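Local coordinates for group II chitinase (Ostrinia furnacalis, PDB 6JAV), which probably hydrolyses chitin as an endochitinase, and is represented here by catalytic domain 1, a glycosyl hydrolase family 18 TIM barrel holding an inhibitor, at residues K8-Y13 with L190-V195; G50-H55 with V79-G84; A105-H110 with A149-E154; A113-Y118 with A157-K162; Y233-G238 with K336-G341. All coordinates share one frame; numbering follows the deposited sequence.

Contact 1 (K8-Y13 with L190-V195); sequences KLVCYY and LDWIAV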
# COMPACT_ATOMS: atom_id res chain seq x y z
N LYS A 8 4.18 6.24 -13.39
CA LYS A 8 3.40 5.07 -13.05
C LYS A 8 2.31 5.44 -12.06
O LYS A 8 2.47 6.35 -11.23
CB LYS A 8 4.30 4.03 -12.36
CG LYS A 8 5.42 3.46 -13.25
CD LYS A 8 6.23 2.39 -12.49
CE LYS A 8 7.32 1.78 -13.36
NZ LYS A 8 8.33 2.79 -13.78
N LEU A 9 1.22 4.69 -12.12
CA LEU A 9 0.17 4.72 -11.10
C LEU A 9 -0.10 3.24 -10.80
O LEU A 9 -0.73 2.54 -11.61
CB LEU A 9 -1.07 5.48 -11.57
CG LEU A 9 -1.93 6.12 -10.47
CD1 LEU A 9 -3.10 6.96 -11.02
CD2 LEU A 9 -2.40 5.14 -9.44
N VAL A 10 0.45 2.77 -9.68
CA VAL A 10 0.42 1.36 -9.32
C VAL A 10 -0.78 1.14 -8.40
O VAL A 10 -0.86 1.72 -7.31
CB VAL A 10 1.73 0.95 -8.62
CG1 VAL A 10 1.69 -0.50 -8.19
CG2 VAL A 10 2.95 1.20 -9.53
N CYS A 11 -1.73 0.32 -8.84
CA CYS A 11 -2.98 0.11 -8.11
C CYS A 11 -2.98 -1.29 -7.51
O CYS A 11 -2.85 -2.27 -8.25
CB CYS A 11 -4.16 0.17 -9.07
SG CYS A 11 -4.40 1.76 -9.88
N TYR A 12 -3.18 -1.38 -6.20
CA TYR A 12 -3.35 -2.69 -5.58
C TYR A 12 -4.80 -3.15 -5.67
O TYR A 12 -5.73 -2.40 -5.36
CB TYR A 12 -2.87 -2.71 -4.11
CG TYR A 12 -1.36 -2.86 -3.99
CD1 TYR A 12 -0.53 -1.73 -4.03
CD2 TYR A 12 -0.78 -4.11 -3.88
CE1 TYR A 12 0.86 -1.85 -3.98
CE2 TYR A 12 0.61 -4.24 -3.82
CZ TYR A 12 1.40 -3.11 -3.88
OH TYR A 12 2.78 -3.23 -3.80
N TYR A 13 -4.97 -4.40 -6.10
CA TYR A 13 -6.23 -5.13 -6.12
C TYR A 13 -6.18 -6.13 -4.96
O TYR A 13 -5.12 -6.68 -4.66
CB TYR A 13 -6.32 -5.88 -7.48
CG TYR A 13 -7.45 -6.87 -7.48
CD1 TYR A 13 -8.74 -6.47 -7.78
CD2 TYR A 13 -7.24 -8.18 -7.08
CE1 TYR A 13 -9.82 -7.39 -7.70
CE2 TYR A 13 -8.28 -9.08 -7.02
CZ TYR A 13 -9.55 -8.67 -7.31
OH TYR A 13 -10.57 -9.61 -7.20
N LEU A 190 15.38 -3.77 -8.50
CA LEU A 190 13.93 -3.70 -8.61
C LEU A 190 13.49 -2.70 -9.68
O LEU A 190 14.10 -1.65 -9.89
CB LEU A 190 13.32 -3.29 -7.26
CG LEU A 190 13.55 -4.26 -6.10
CD1 LEU A 190 13.02 -3.66 -4.79
CD2 LEU A 190 12.89 -5.59 -6.40
N ASP A 191 12.39 -3.03 -10.36
CA ASP A 191 11.86 -2.11 -11.36
C ASP A 191 11.16 -0.92 -10.71
O ASP A 191 11.20 0.20 -11.25
CB ASP A 191 10.95 -2.87 -12.32
CG ASP A 191 11.71 -3.91 -13.09
OD1 ASP A 191 12.62 -3.52 -13.88
OD2 ASP A 191 11.46 -5.11 -12.89
N TRP A 192 10.53 -1.14 -9.56
CA TRP A 192 10.09 -0.03 -8.73
C TRP A 192 10.02 -0.49 -7.29
O TRP A 192 9.99 -1.69 -6.99
CB TRP A 192 8.76 0.63 -9.17
CG TRP A 192 7.58 -0.28 -9.01
CD1 TRP A 192 6.77 -0.41 -7.92
CD2 TRP A 192 7.09 -1.21 -9.99
NE1 TRP A 192 5.81 -1.37 -8.16
CE2 TRP A 192 5.99 -1.87 -9.42
CE3 TRP A 192 7.49 -1.56 -11.28
CZ2 TRP A 192 5.27 -2.86 -10.11
CZ3 TRP A 192 6.80 -2.55 -11.95
CH2 TRP A 192 5.68 -3.18 -11.36
N ILE A 193 10.05 0.50 -6.41
CA ILE A 193 9.92 0.34 -4.97
C ILE A 193 8.68 1.15 -4.58
O ILE A 193 8.65 2.37 -4.76
CB ILE A 193 11.18 0.85 -4.28
CG1 ILE A 193 12.37 -0.02 -4.73
CG2 ILE A 193 11.01 0.81 -2.80
CD1 ILE A 193 13.73 0.50 -4.24
N ALA A 194 7.64 0.45 -4.10
CA ALA A 194 6.40 1.11 -3.70
C ALA A 194 6.53 1.41 -2.21
O ALA A 194 6.42 0.52 -1.36
CB ALA A 194 5.19 0.22 -4.02
N VAL A 195 6.81 2.67 -1.89
CA VAL A 195 7.00 3.04 -0.49
C VAL A 195 5.62 3.22 0.15
O VAL A 195 4.79 4.01 -0.31
CB VAL A 195 7.85 4.30 -0.35
CG1 VAL A 195 8.14 4.54 1.14
CG2 VAL A 195 9.17 4.14 -1.12
O HOH W 1 9.94 2.81 -11.46
O HOH W 2 4.38 -2.48 -6.02
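Across the interior of the family 18 TIM barrel, Lys8, Val10 and Tyr12 of strand 8-14 meet Trp192 and Ala194 of strand 192-195. The two strands are not sheet neighbours: their short axes stay 10.0 Å apart and diverge by 61°, and side chains fill the gap. Trp192 contributes the largest share. With CG lodged between the backbone N and the carbonyl carbon (chi1 66°), the ring extends into the barrel, and Val10 CG2 sits over one face, near the rim, 4.1 Å from Trp192 NE1. Lys8 comes to the indole at a slant and touches it with CE, 3.9 Å from Trp192 CE3; a bend at chi4 then turns NZ to a water, 2.8 Å away, that also donates to Asp191 O. The phenol of Tyr12 passes the Ala194 methyl. A second water accepts from Trp192 NE1 and donates to Tyr12 OH, both at 2.8 Å. Tyr12 OH is also hydrogen-bonded with Asp124 OD2, part of the DxxDxDxE signature of family 18 chitinases. Indole, water, phenol and aspartate thus form a chain of hydrogen-bonded groups that satisfies the buried indole N-H and fixes the phenol end.

Contact 2 (G50-H55 with V79-G84); sequences GLMTAH and VSLALG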
# COMPACT_ATOMS: atom_id res chain seq x y z
N GLY A 50 7.58 -23.97 1.56
CA GLY A 50 8.49 -22.94 1.11
C GLY A 50 8.29 -22.45 -0.30
O GLY A 50 9.21 -21.87 -0.88
N LEU A 51 7.10 -22.66 -0.88
CA LEU A 51 6.81 -22.27 -2.26
C LEU A 51 5.60 -21.34 -2.27
O LEU A 51 4.69 -21.48 -1.45
CB LEU A 51 6.44 -23.48 -3.11
CG LEU A 51 7.50 -24.59 -3.17
CD1 LEU A 51 7.01 -25.73 -4.04
CD2 LEU A 51 8.81 -23.99 -3.69
N MET A 52 5.63 -20.37 -3.18
CA MET A 52 4.48 -19.48 -3.36
C MET A 52 3.24 -20.28 -3.73
O MET A 52 3.32 -21.23 -4.52
CB MET A 52 4.80 -18.45 -4.44
CG MET A 52 3.72 -17.39 -4.59
SD MET A 52 4.23 -15.96 -5.56
CE MET A 52 4.87 -16.85 -6.96
N THR A 53 2.10 -19.91 -3.16
CA THR A 53 0.85 -20.62 -3.41
C THR A 53 -0.31 -19.64 -3.32
O THR A 53 -0.22 -18.58 -2.70
CB THR A 53 0.67 -21.81 -2.47
OG1 THR A 53 -0.43 -22.61 -2.91
CG2 THR A 53 0.42 -21.35 -1.08
N ALA A 54 -1.42 -20.00 -3.96
CA ALA A 54 -2.60 -19.14 -3.90
C ALA A 54 -3.17 -19.10 -2.49
O ALA A 54 -3.23 -20.12 -1.78
CB ALA A 54 -3.68 -19.65 -4.85
N HIS A 55 -3.59 -17.90 -2.08
CA HIS A 55 -4.17 -17.70 -0.77
C HIS A 55 -5.60 -18.22 -0.71
O HIS A 55 -6.00 -18.85 0.28
CB HIS A 55 -4.15 -16.21 -0.44
CG HIS A 55 -4.93 -15.87 0.79
ND1 HIS A 55 -6.06 -15.09 0.76
CD2 HIS A 55 -4.74 -16.22 2.09
CE1 HIS A 55 -6.53 -14.95 1.99
NE2 HIS A 55 -5.74 -15.63 2.81
N VAL A 79 0.45 -6.37 -15.09
CA VAL A 79 -0.28 -7.01 -13.98
C VAL A 79 0.68 -7.93 -13.24
O VAL A 79 1.17 -8.92 -13.81
CB VAL A 79 -1.50 -7.79 -14.48
CG1 VAL A 79 -2.24 -8.40 -13.30
CG2 VAL A 79 -2.43 -6.87 -15.21
N SER A 80 1.01 -7.60 -11.99
CA SER A 80 1.91 -8.39 -11.17
C SER A 80 1.15 -9.10 -10.05
O SER A 80 0.05 -8.70 -9.66
CB SER A 80 2.97 -7.51 -10.52
OG SER A 80 3.82 -6.95 -11.51
N LEU A 81 1.77 -10.15 -9.53
CA LEU A 81 1.23 -10.86 -8.38
C LEU A 81 2.07 -10.50 -7.16
O LEU A 81 3.30 -10.57 -7.21
CB LEU A 81 1.32 -12.37 -8.64
CG LEU A 81 0.86 -13.25 -7.47
CD1 LEU A 81 -0.60 -12.98 -7.09
CD2 LEU A 81 1.07 -14.70 -7.85
N ALA A 82 1.40 -10.09 -6.06
CA ALA A 82 2.12 -9.78 -4.83
C ALA A 82 2.18 -10.99 -3.91
O ALA A 82 1.20 -11.72 -3.76
CB ALA A 82 1.49 -8.62 -4.06
N LEU A 83 3.32 -11.17 -3.27
CA LEU A 83 3.53 -12.23 -2.31
C LEU A 83 3.67 -11.63 -0.93
O LEU A 83 4.53 -10.77 -0.71
CB LEU A 83 4.81 -12.99 -2.67
CG LEU A 83 5.29 -14.02 -1.65
CD1 LEU A 83 4.29 -15.18 -1.56
CD2 LEU A 83 6.64 -14.54 -2.08
N GLY A 84 2.85 -12.09 -0.00
CA GLY A 84 3.00 -11.72 1.39
C GLY A 84 1.82 -10.94 1.93
O GLY A 84 0.70 -11.46 1.99
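Met52 of strand 52-54 and Leu83 of strand 78-84 bring their CA atoms to 7.4 Å, the nearest backbone approach here, too far for the two strands to pair. Each pairs instead with strand 38-46, the first antiparallel, as the second arm of a hairpin, and the second parallel. Met52 bridges the gap by itself. Its CG is anti to the backbone N (chi1 -174°), the chain stays extended through chi2, and the bend comes at chi3, where CE turns off. The Met52 side chain crosses that of Leu83 obliquely, with Met52 CG 3.8 Å from Leu83 CD1. Further out, Met52 and Leu81 meet tip to tip, Met52 SD lying 4.1 Å from Leu81 CD2; the sulfur is as near to Leu83 CD1. Strand 78-84 belongs to the TIM barrel, and Leu81 and Leu83, alternate residues along it, face outward into the layer where helix 101-118 packs on the barrel: Leu83 touches Phe107 and Leu81 touches Phe114. Between them, Ala82 points away from Met52 and touches Val40 and Phe43 of strand 38-46. The methionine reaches the same helix, with Met52 CE 3.9 Å from Phe114 CD1.

Contact 3 (A105-H110 with A149-E154); sequences AKFVQH and ADLVHE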
# COMPACT_ATOMS: atom_id res chain seq x y z
N ALA A 105 16.74 -21.13 -3.58
CA ALA A 105 16.93 -21.59 -4.95
C ALA A 105 15.73 -22.39 -5.44
O ALA A 105 15.32 -22.25 -6.60
CB ALA A 105 18.21 -22.43 -5.02
N LYS A 106 15.14 -23.20 -4.57
CA LYS A 106 13.92 -23.91 -4.94
C LYS A 106 12.76 -22.94 -5.14
O LYS A 106 12.01 -23.03 -6.12
CB LYS A 106 13.59 -24.91 -3.83
CG LYS A 106 12.36 -25.77 -4.15
CD LYS A 106 12.13 -26.84 -3.07
CE LYS A 106 11.09 -26.38 -2.05
NZ LYS A 106 10.60 -27.45 -1.11
N PHE A 107 12.61 -21.99 -4.22
CA PHE A 107 11.52 -21.03 -4.29
C PHE A 107 11.54 -20.26 -5.60
O PHE A 107 10.49 -20.05 -6.23
CB PHE A 107 11.62 -20.06 -3.11
CG PHE A 107 10.71 -18.87 -3.23
CD1 PHE A 107 9.41 -18.92 -2.75
CD2 PHE A 107 11.15 -17.70 -3.84
CE1 PHE A 107 8.56 -17.80 -2.88
CE2 PHE A 107 10.30 -16.60 -3.99
CZ PHE A 107 9.01 -16.66 -3.50
N VAL A 108 12.72 -19.82 -6.03
CA VAL A 108 12.81 -18.91 -7.18
C VAL A 108 12.32 -19.59 -8.45
O VAL A 108 11.56 -19.01 -9.23
CB VAL A 108 14.24 -18.36 -7.30
CG1 VAL A 108 14.47 -17.75 -8.67
CG2 VAL A 108 14.53 -17.34 -6.17
N GLN A 109 12.77 -20.83 -8.71
CA GLN A 109 12.38 -21.46 -9.96
C GLN A 109 10.90 -21.76 -9.98
O GLN A 109 10.23 -21.61 -11.02
CB GLN A 109 13.18 -22.75 -10.19
CG GLN A 109 14.70 -22.55 -10.28
CD GLN A 109 15.12 -21.60 -11.39
OE1 GLN A 109 14.50 -21.54 -12.46
NE2 GLN A 109 16.18 -20.84 -11.14
N HIS A 110 10.35 -22.18 -8.84
CA HIS A 110 8.92 -22.45 -8.79
C HIS A 110 8.11 -21.16 -8.94
O HIS A 110 7.06 -21.15 -9.59
CB HIS A 110 8.58 -23.16 -7.49
CG HIS A 110 7.10 -23.29 -7.27
ND1 HIS A 110 6.33 -22.26 -6.77
CD2 HIS A 110 6.25 -24.32 -7.51
CE1 HIS A 110 5.07 -22.66 -6.70
NE2 HIS A 110 5.00 -23.90 -7.15
N ALA A 149 18.08 -9.39 0.39
CA ALA A 149 18.82 -8.86 -0.76
C ALA A 149 19.23 -9.97 -1.71
O ALA A 149 19.16 -9.80 -2.93
CB ALA A 149 20.05 -8.10 -0.25
N ASP A 150 19.63 -11.13 -1.17
CA ASP A 150 20.00 -12.24 -2.03
C ASP A 150 18.78 -12.85 -2.71
O ASP A 150 18.86 -13.24 -3.88
CB ASP A 150 20.77 -13.31 -1.24
CG ASP A 150 22.19 -12.87 -0.89
OD1 ASP A 150 22.74 -11.97 -1.58
OD2 ASP A 150 22.76 -13.41 0.08
N LEU A 151 17.64 -12.92 -2.00
CA LEU A 151 16.40 -13.35 -2.65
C LEU A 151 16.05 -12.44 -3.82
O LEU A 151 15.70 -12.91 -4.92
CB LEU A 151 15.25 -13.39 -1.64
CG LEU A 151 13.92 -13.89 -2.26
CD1 LEU A 151 13.97 -15.39 -2.47
CD2 LEU A 151 12.74 -13.51 -1.39
N VAL A 152 16.16 -11.13 -3.62
CA VAL A 152 15.89 -10.18 -4.70
C VAL A 152 16.84 -10.39 -5.87
O VAL A 152 16.41 -10.39 -7.03
CB VAL A 152 15.93 -8.74 -4.15
CG1 VAL A 152 15.90 -7.73 -5.29
CG2 VAL A 152 14.70 -8.50 -3.29
N HIS A 153 18.14 -10.60 -5.58
CA HIS A 153 19.07 -10.86 -6.67
C HIS A 153 18.70 -12.14 -7.42
O HIS A 153 18.68 -12.16 -8.66
CB HIS A 153 20.49 -10.98 -6.15
CG HIS A 153 21.38 -11.54 -7.22
ND1 HIS A 153 21.92 -12.80 -7.14
CD2 HIS A 153 21.66 -11.07 -8.46
CE1 HIS A 153 22.56 -13.06 -8.27
NE2 HIS A 153 22.43 -12.02 -9.08
N GLU A 154 18.39 -13.21 -6.68
CA GLU A 154 18.13 -14.49 -7.33
C GLU A 154 16.85 -14.46 -8.14
O GLU A 154 16.77 -15.05 -9.23
CB GLU A 154 18.14 -15.60 -6.28
CG GLU A 154 19.56 -15.76 -5.70
CD GLU A 154 19.64 -16.26 -4.28
OE1 GLU A 154 18.66 -16.86 -3.78
OE2 GLU A 154 20.72 -16.06 -3.66
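Glu154 N bonds to Asp150 O at 2.8 Å in a regular turn of helix 143-159, and Glu154 itself lies across from Val108 of helix 101-118. Both methyls of this valine are used: Val108 CG1 lies 3.6 Å from Glu154 O, a van der Waals contact, while Val108 CG2 rests 4.0 Å from Glu154 CB. The two side chains cross at about a right angle, and the glutamate carries its charge past the valine to Arg104, whose NE forms a salt bridge with Glu154 OE1. One turn earlier, Leu151 swings its CG anti to the backbone N (chi1 -178°), which brings CD1 to the other helix. There Leu151 CD1 touches the Phe107 ring obliquely, 3.9 Å from Phe107 CD2, and is 4.2 Å from Val108 CG2. The short helix axes come within 10.3 Å of each other and cross at -38°. These are adjacent helices on the outside of the TIM barrel: Phe107 continues inward onto Leu83 of strand 78-84, while Val152, on the far side of its helix, packs against helix 183-189.

Contact 4 (A113-Y118 with A157-K162); sequences AFLEKY and AVLKPK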
# COMPACT_ATOMS: atom_id res chain seq x y z
N ALA A 113 7.81 -20.10 -12.56
CA ALA A 113 6.87 -20.99 -13.26
C ALA A 113 5.43 -20.65 -12.90
O ALA A 113 4.54 -20.68 -13.76
CB ALA A 113 7.18 -22.44 -12.91
N PHE A 114 5.19 -20.30 -11.63
CA PHE A 114 3.85 -19.91 -11.17
C PHE A 114 3.37 -18.67 -11.91
O PHE A 114 2.25 -18.64 -12.44
CB PHE A 114 3.94 -19.66 -9.66
CG PHE A 114 2.62 -19.55 -8.95
CD1 PHE A 114 1.90 -18.37 -8.96
CD2 PHE A 114 2.12 -20.62 -8.20
CE1 PHE A 114 0.69 -18.25 -8.25
CE2 PHE A 114 0.91 -20.51 -7.51
CZ PHE A 114 0.20 -19.32 -7.53
N LEU A 115 4.21 -17.63 -11.97
CA LEU A 115 3.86 -16.41 -12.70
C LEU A 115 3.53 -16.71 -14.15
O LEU A 115 2.54 -16.21 -14.69
CB LEU A 115 5.01 -15.41 -12.65
CG LEU A 115 5.41 -14.88 -11.29
CD1 LEU A 115 6.60 -13.97 -11.45
CD2 LEU A 115 4.24 -14.15 -10.56
N GLU A 116 4.37 -17.52 -14.81
CA GLU A 116 4.16 -17.79 -16.24
C GLU A 116 2.90 -18.63 -16.46
O GLU A 116 2.18 -18.41 -17.46
CB GLU A 116 5.41 -18.44 -16.86
CG GLU A 116 6.61 -17.54 -16.77
CD GLU A 116 7.81 -18.08 -17.53
OE1 GLU A 116 8.14 -19.26 -17.33
OE2 GLU A 116 8.39 -17.31 -18.32
N LYS A 117 2.59 -19.53 -15.53
CA LYS A 117 1.38 -20.36 -15.67
C LYS A 117 0.13 -19.50 -15.76
O LYS A 117 -0.76 -19.76 -16.57
CB LYS A 117 1.26 -21.34 -14.50
CG LYS A 117 -0.01 -22.19 -14.53
CD LYS A 117 0.05 -23.25 -13.46
CE LYS A 117 -1.19 -24.13 -13.49
NZ LYS A 117 -1.04 -25.30 -12.58
N TYR A 118 0.05 -18.45 -14.93
CA TYR A 118 -1.13 -17.61 -14.88
C TYR A 118 -1.03 -16.34 -15.70
O TYR A 118 -2.00 -15.58 -15.74
CB TYR A 118 -1.50 -17.31 -13.42
CG TYR A 118 -1.81 -18.58 -12.70
CD1 TYR A 118 -2.98 -19.29 -12.98
CD2 TYR A 118 -0.91 -19.14 -11.81
CE1 TYR A 118 -3.25 -20.49 -12.34
CE2 TYR A 118 -1.17 -20.35 -11.16
CZ TYR A 118 -2.36 -21.02 -11.45
OH TYR A 118 -2.65 -22.21 -10.84
N ALA A 157 17.60 -12.41 -11.32
CA ALA A 157 18.42 -13.14 -12.29
C ALA A 157 17.60 -14.07 -13.16
O ALA A 157 18.00 -14.37 -14.29
CB ALA A 157 19.51 -13.91 -11.53
N VAL A 158 16.45 -14.54 -12.67
CA VAL A 158 15.56 -15.36 -13.48
C VAL A 158 14.50 -14.52 -14.18
O VAL A 158 14.16 -14.78 -15.34
CB VAL A 158 14.92 -16.46 -12.62
CG1 VAL A 158 13.96 -17.28 -13.46
CG2 VAL A 158 16.01 -17.36 -12.01
N LEU A 159 13.95 -13.51 -13.51
CA LEU A 159 12.84 -12.76 -14.09
C LEU A 159 13.30 -11.83 -15.20
O LEU A 159 12.61 -11.70 -16.23
CB LEU A 159 12.14 -11.94 -13.00
CG LEU A 159 11.39 -12.76 -11.96
CD1 LEU A 159 11.08 -11.85 -10.77
CD2 LEU A 159 10.11 -13.31 -12.54
N LYS A 160 14.41 -11.13 -15.00
CA LYS A 160 14.81 -10.09 -15.95
C LYS A 160 15.09 -10.64 -17.34
O LYS A 160 14.59 -10.05 -18.32
CB LYS A 160 15.94 -9.25 -15.35
CG LYS A 160 16.39 -8.07 -16.21
CD LYS A 160 17.10 -7.02 -15.39
CE LYS A 160 16.10 -5.95 -15.00
NZ LYS A 160 16.66 -4.59 -15.19
N PRO A 161 15.80 -11.76 -17.52
CA PRO A 161 15.96 -12.32 -18.88
C PRO A 161 14.66 -12.71 -19.56
O PRO A 161 14.60 -12.67 -20.80
CB PRO A 161 16.87 -13.54 -18.65
CG PRO A 161 17.63 -13.21 -17.41
CD PRO A 161 16.65 -12.45 -16.53
N LYS A 162 13.62 -13.09 -18.82
CA LYS A 162 12.32 -13.38 -19.38
C LYS A 162 11.47 -12.13 -19.61
O LYS A 162 10.33 -12.25 -20.06
CB LYS A 162 11.55 -14.33 -18.47
CG LYS A 162 12.22 -15.68 -18.35
CD LYS A 162 11.64 -16.46 -17.19
CE LYS A 162 12.04 -17.91 -17.23
NZ LYS A 162 11.38 -18.57 -18.38
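Glu116 and Lys162, with Leu115 and Leu159 beneath them, join the C-terminal ends of two neighbouring helices on the outer wall of the TIM barrel. The backbones stay well apart, the CA atoms of Leu115 and Leu159 being 9.8 Å from each other, so side chains alone span the groove.

The ionic part lies at the exposed surface. Lys162 NZ donates to Glu116 OE2 at 3.2 Å, meeting the syn side of that oxygen but 26° out of the carboxylate plane; a second bond, from Lys162 NZ to Glu116 OE1, is weak at 3.5 Å. The grip is therefore lopsided, one sound bond and one weak one. The two chains cross at about a right angle, and the methylene chain of the lysine takes part as well, with Lys162 CD 3.5 Å from Glu116 OE2. A bend at the last torsion (chi4 -69°) turns NZ to the carboxylate. In such an exposed pair, solvent would be expected to weaken the attraction.

The apolar part is deeper. Leu115 and Leu159 are buried, and they cross nearly at right angles. Leu115 also packs on Leu81 of strand 78-84 and on Phe120, and Leu159 on Leu164. Across the groove, the leucines meet by one methyl each, Leu115 CD1 lying 3.7 Å from Leu159 CD2.

Contact 5 (Y233-G238 with K336-G341); sequences YWMEKG and KSLNLG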
# COMPACT_ATOMS: atom_id res chain seq x y z
N TYR A 233 14.52 9.95 2.62
CA TYR A 233 15.41 8.99 3.25
C TYR A 233 15.69 7.81 2.33
O TYR A 233 16.84 7.37 2.21
CB TYR A 233 14.79 8.52 4.57
CG TYR A 233 15.79 7.84 5.47
CD1 TYR A 233 16.90 8.53 5.94
CD2 TYR A 233 15.64 6.52 5.84
CE1 TYR A 233 17.82 7.91 6.76
CE2 TYR A 233 16.57 5.89 6.67
CZ TYR A 233 17.65 6.59 7.11
OH TYR A 233 18.57 5.98 7.95
N TRP A 234 14.67 7.28 1.64
CA TRP A 234 14.94 6.25 0.63
C TRP A 234 15.95 6.75 -0.41
O TRP A 234 16.85 5.99 -0.81
CB TRP A 234 13.62 5.76 -0.03
CG TRP A 234 12.98 4.68 0.78
CD1 TRP A 234 12.02 4.83 1.73
CD2 TRP A 234 13.26 3.28 0.70
NE1 TRP A 234 11.70 3.59 2.29
CE2 TRP A 234 12.47 2.63 1.67
CE3 TRP A 234 14.16 2.52 -0.07
CZ2 TRP A 234 12.53 1.25 1.89
CZ3 TRP A 234 14.20 1.14 0.12
CH2 TRP A 234 13.38 0.52 1.11
N MET A 235 15.84 8.01 -0.83
CA MET A 235 16.80 8.55 -1.79
C MET A 235 18.18 8.71 -1.17
O MET A 235 19.19 8.37 -1.81
CB MET A 235 16.27 9.85 -2.39
CG MET A 235 15.04 9.58 -3.27
SD MET A 235 14.60 10.94 -4.37
CE MET A 235 14.06 12.08 -3.14
N GLU A 236 18.25 9.20 0.07
CA GLU A 236 19.54 9.35 0.75
C GLU A 236 20.24 8.01 0.89
O GLU A 236 21.48 7.92 0.78
CB GLU A 236 19.31 10.00 2.12
CG GLU A 236 20.55 10.13 3.00
CD GLU A 236 20.21 10.58 4.43
OE1 GLU A 236 19.21 11.31 4.63
OE2 GLU A 236 20.93 10.17 5.36
N LYS A 237 19.47 6.94 1.11
CA LYS A 237 20.03 5.60 1.26
C LYS A 237 20.47 4.98 -0.06
O LYS A 237 21.04 3.87 -0.04
CB LYS A 237 19.02 4.68 1.97
CG LYS A 237 18.75 5.08 3.42
CD LYS A 237 19.81 4.55 4.34
CE LYS A 237 19.32 3.33 5.05
NZ LYS A 237 20.38 2.69 5.92
N GLY A 238 20.21 5.62 -1.20
CA GLY A 238 20.70 5.16 -2.49
C GLY A 238 19.64 4.86 -3.54
O GLY A 238 19.96 4.30 -4.59
N LYS A 336 5.55 14.91 -8.44
CA LYS A 336 6.06 15.53 -9.65
C LYS A 336 7.26 16.41 -9.35
O LYS A 336 8.26 16.39 -10.09
CB LYS A 336 4.95 16.35 -10.29
CG LYS A 336 3.78 15.51 -10.83
CD LYS A 336 2.81 16.36 -11.68
CE LYS A 336 2.11 17.39 -10.84
NZ LYS A 336 1.06 18.20 -11.55
N SER A 337 7.21 17.17 -8.25
CA SER A 337 8.30 18.08 -7.89
C SER A 337 9.62 17.35 -7.69
O SER A 337 10.69 17.90 -7.99
CB SER A 337 7.93 18.88 -6.64
OG SER A 337 8.03 18.10 -5.44
N LEU A 338 9.58 16.13 -7.15
CA LEU A 338 10.77 15.32 -6.91
C LEU A 338 11.10 14.39 -8.07
O LEU A 338 12.05 13.60 -7.96
CB LEU A 338 10.60 14.49 -5.63
CG LEU A 338 10.58 15.25 -4.29
CD1 LEU A 338 10.47 14.26 -3.14
CD2 LEU A 338 11.82 16.11 -4.11
N ASN A 339 10.32 14.44 -9.15
CA ASN A 339 10.52 13.58 -10.32
C ASN A 339 10.49 12.10 -9.97
O ASN A 339 11.22 11.30 -10.57
CB ASN A 339 11.81 13.94 -11.08
CG ASN A 339 11.70 15.29 -11.73
OD1 ASN A 339 10.91 15.46 -12.65
ND2 ASN A 339 12.46 16.26 -11.23
N LEU A 340 9.65 11.74 -9.00
CA LEU A 340 9.52 10.34 -8.61
C LEU A 340 8.93 9.53 -9.76
O LEU A 340 8.37 10.07 -10.72
CB LEU A 340 8.66 10.16 -7.36
CG LEU A 340 9.04 10.96 -6.12
CD1 LEU A 340 8.09 10.65 -4.97
CD2 LEU A 340 10.49 10.67 -5.70
N GLY A 341 9.05 8.20 -9.63
CA GLY A 341 8.53 7.31 -10.64
C GLY A 341 7.02 7.39 -10.78
O GLY A 341 6.49 7.13 -11.86
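Apolar contact comes first: Met235 reaches out from helix 227-236 to two leucines, Leu338 and Leu340, on the turn that follows helix 325-337. Its CG is anti to the carbonyl carbon (chi1 -68°) and the chain then runs straight until chi3, where the terminal methyl bends off. That methyl, Met235 CE, is 4.2 Å from Leu338 CD1, while the sulfur, Met235 SD, lies 4.3 Å from Leu340 CD2. The thioether end thus touches both leucines, loosely. Both also pack on Ile231, one turn back along the methionine's helix.

In the backbone, each helix ends in a Schellman motif, with positive phi at Gly238 and at Asn339; Gly238 N bonds to Met235 O at 3.0 Å, and Asn339 N to Lys336 O at 3.0 Å. The motif at Asn339 places Leu338 and Leu340 around the turn. This turn is the alpha-to-beta connection of the TIM barrel that leads into strand 342-346.

Polar side-chain bonds lie farther off. Lys237 NZ forms a salt bridge with Asp178, and Asn339 OD1 accepts from Arg6. Helix 227-236 also carries Asn228, the glycosylated asparagine, and Leu338 touches His232 beside the sugar.

Contact 1 crosses the barrel interior; contact 2 lies on the outward side of a barrel strand, contacts 3 and 4 between outer helices, and contact 5 at a helix-to-strand turn. Along the chain, contacts 2, 3 and 4 all fall between the two halves of contact 1, while contact 5 opens after it closes. Contacts 3 and 4 share helices 101-118 and 143-159, with centres 11 Å apart, and each lies about 13 Å from contact 2, whose strand 78-84 helix 101-118 covers. Contact 2 reaches contact 1 through Ser80 packing on Trp192. Centre to centre, contact 5 is 27 to 29 Å from contacts 2, 3 and 4, but 14 Å from contact 1, where Lys8 probably hydrogen-bonds Gly341.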